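Long-range contact in AT27789p (Drosophila melanogaster, PDB 5UZM), which probably binds RNA, including mRNA, this chain being the second of its quasi-RNA recognition motif domains: residues Arg14-Ala19 with Glu74-Arg79. Numbering follows the deposited sequence.
Sequences RGLPYA and EKIGHR
The guanidinium group of Arg79 meets the carbonyl of Gly15 at its edge, with Gly15 O lying in the guanidinium plane. Arg79 NE donates a hydrogen bond of 3.1 Å to Gly15 O. The bond is nearly straight, at 170° about the hydrogen. The donor sits above the carbonyl plane of Gly15, 37° out of it. The Arg79 chain bends at its second and third torsions and curls round this oxygen, bringing NE to it. Arg79 CB also comes within 3.4 Å of Gly15 O. The Pro17 ring packs against both Arg79 and Ile76. Pro17 CD lies 4.1 Å from Arg79 CG, and the two side chains run past each other in opposite directions. Pro17 CG rests on Ile76 CG2 at 3.8 Å, with the side chains crossing at about a right angle. Deeper in, Leu16 CD2 meets Ile76 CD1 at 4.0 Å. Both of these buried side chains also touch Ile81, and helix 22-28 adds Ile25 beside Leu16 and Phe28 beside Ile76. Replacing Pro17 with a glycine would probably open a gap beside Ile76 CG2 and leave the aliphatic part of Arg79 less supported. Paired backbone bonds between Ile76 and Arg79 close a type II' turn, with Gly77 at positive phi. This tight hairpin joins strand 75-76 to strand 79-85. The contact sets it against the loop that leads from strand 10-14 to helix 22-28. This is the edge of the RNA recognition motif sheet, where the hairpin that leads into the last main strand borders the loop after the first.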
# COMPACT_ATOMS: atom_id res chain seq x y z
N ARG A 14 -0.15 6.81 1.77
CA ARG A 14 -0.28 7.75 2.86
C ARG A 14 -1.70 8.32 2.87
O ARG A 14 -2.35 8.44 1.82
CB ARG A 14 0.77 8.88 2.73
CG ARG A 14 0.72 9.91 3.82
CD ARG A 14 1.87 10.90 3.59
NE ARG A 14 3.14 10.19 3.39
CZ ARG A 14 4.20 10.70 2.79
NH1 ARG A 14 4.17 11.94 2.31
NH2 ARG A 14 5.31 9.98 2.67
N GLY A 15 -2.21 8.59 4.06
CA GLY A 15 -3.52 9.19 4.20
C GLY A 15 -4.65 8.25 4.52
O GLY A 15 -5.81 8.63 4.40
N LEU A 16 -4.34 7.01 4.91
CA LEU A 16 -5.37 6.00 5.08
C LEU A 16 -6.35 6.35 6.20
O LEU A 16 -5.96 6.95 7.22
CB LEU A 16 -4.71 4.66 5.37
CG LEU A 16 -3.87 4.09 4.23
CD1 LEU A 16 -3.02 2.87 4.66
CD2 LEU A 16 -4.81 3.69 3.08
N PRO A 17 -7.61 5.92 6.07
CA PRO A 17 -8.57 6.01 7.18
C PRO A 17 -8.07 5.31 8.45
O PRO A 17 -7.31 4.36 8.39
CB PRO A 17 -9.81 5.29 6.62
CG PRO A 17 -9.61 5.15 5.16
CD PRO A 17 -8.16 5.25 4.86
N TYR A 18 -8.56 5.74 9.64
CA TYR A 18 -8.12 5.07 10.87
C TYR A 18 -8.63 3.64 10.92
O TYR A 18 -7.93 2.73 11.39
CB TYR A 18 -8.58 5.81 12.13
CG TYR A 18 -8.42 4.96 13.39
CD1 TYR A 18 -7.16 4.68 13.91
CD2 TYR A 18 -9.53 4.42 14.04
CE1 TYR A 18 -7.01 3.90 15.05
CE2 TYR A 18 -9.38 3.63 15.19
CZ TYR A 18 -8.12 3.38 15.68
OH TYR A 18 -7.95 2.61 16.81
N ALA A 19 -9.83 3.39 10.42
CA ALA A 19 -10.38 2.04 10.50
C ALA A 19 -10.02 1.18 9.29
O ALA A 19 -10.76 0.24 8.97
CB ALA A 19 -11.90 2.11 10.67
N GLU A 74 -6.95 8.89 -5.59
CA GLU A 74 -8.27 8.29 -5.48
C GLU A 74 -8.59 8.01 -4.00
O GLU A 74 -7.72 8.09 -3.13
CB GLU A 74 -8.36 7.03 -6.34
CG GLU A 74 -8.20 7.38 -7.84
CD GLU A 74 -8.34 6.21 -8.76
OE1 GLU A 74 -8.15 6.41 -9.99
OE2 GLU A 74 -8.59 5.10 -8.28
N LYS A 75 -9.84 7.71 -3.71
CA LYS A 75 -10.34 7.71 -2.34
C LYS A 75 -10.58 6.31 -1.79
O LYS A 75 -11.05 5.39 -2.48
CB LYS A 75 -11.65 8.51 -2.21
CG LYS A 75 -11.40 10.01 -2.45
CD LYS A 75 -12.66 10.83 -2.55
CE LYS A 75 -13.31 10.95 -1.23
NZ LYS A 75 -14.37 12.03 -1.29
N ILE A 76 -10.36 6.18 -0.49
CA ILE A 76 -10.96 5.12 0.33
C ILE A 76 -11.88 5.81 1.32
O ILE A 76 -11.42 6.64 2.13
CB ILE A 76 -9.92 4.26 1.06
CG1 ILE A 76 -9.00 3.54 0.09
CG2 ILE A 76 -10.62 3.30 2.03
CD1 ILE A 76 -7.92 2.71 0.83
N GLY A 77 -13.17 5.53 1.20
CA GLY A 77 -14.13 6.29 2.00
C GLY A 77 -14.03 7.77 1.61
O GLY A 77 -14.06 8.12 0.43
N HIS A 78 -13.80 8.61 2.61
CA HIS A 78 -13.71 10.04 2.36
C HIS A 78 -12.26 10.52 2.29
O HIS A 78 -12.05 11.74 2.14
CB HIS A 78 -14.45 10.85 3.45
CG HIS A 78 -13.94 10.60 4.82
ND1 HIS A 78 -14.54 9.73 5.70
CD2 HIS A 78 -12.88 11.14 5.49
CE1 HIS A 78 -13.86 9.71 6.83
NE2 HIS A 78 -12.84 10.55 6.73
N ARG A 79 -11.28 9.60 2.37
CA ARG A 79 -9.86 9.94 2.46
C ARG A 79 -9.19 9.82 1.10
O ARG A 79 -9.31 8.79 0.44
CB ARG A 79 -9.08 9.02 3.42
CG ARG A 79 -9.58 9.11 4.87
CD ARG A 79 -9.21 10.46 5.57
NE ARG A 79 -7.76 10.57 5.72
CZ ARG A 79 -7.14 11.57 6.34
NH1 ARG A 79 -5.80 11.60 6.44
NH2 ARG A 79 -7.87 12.55 6.85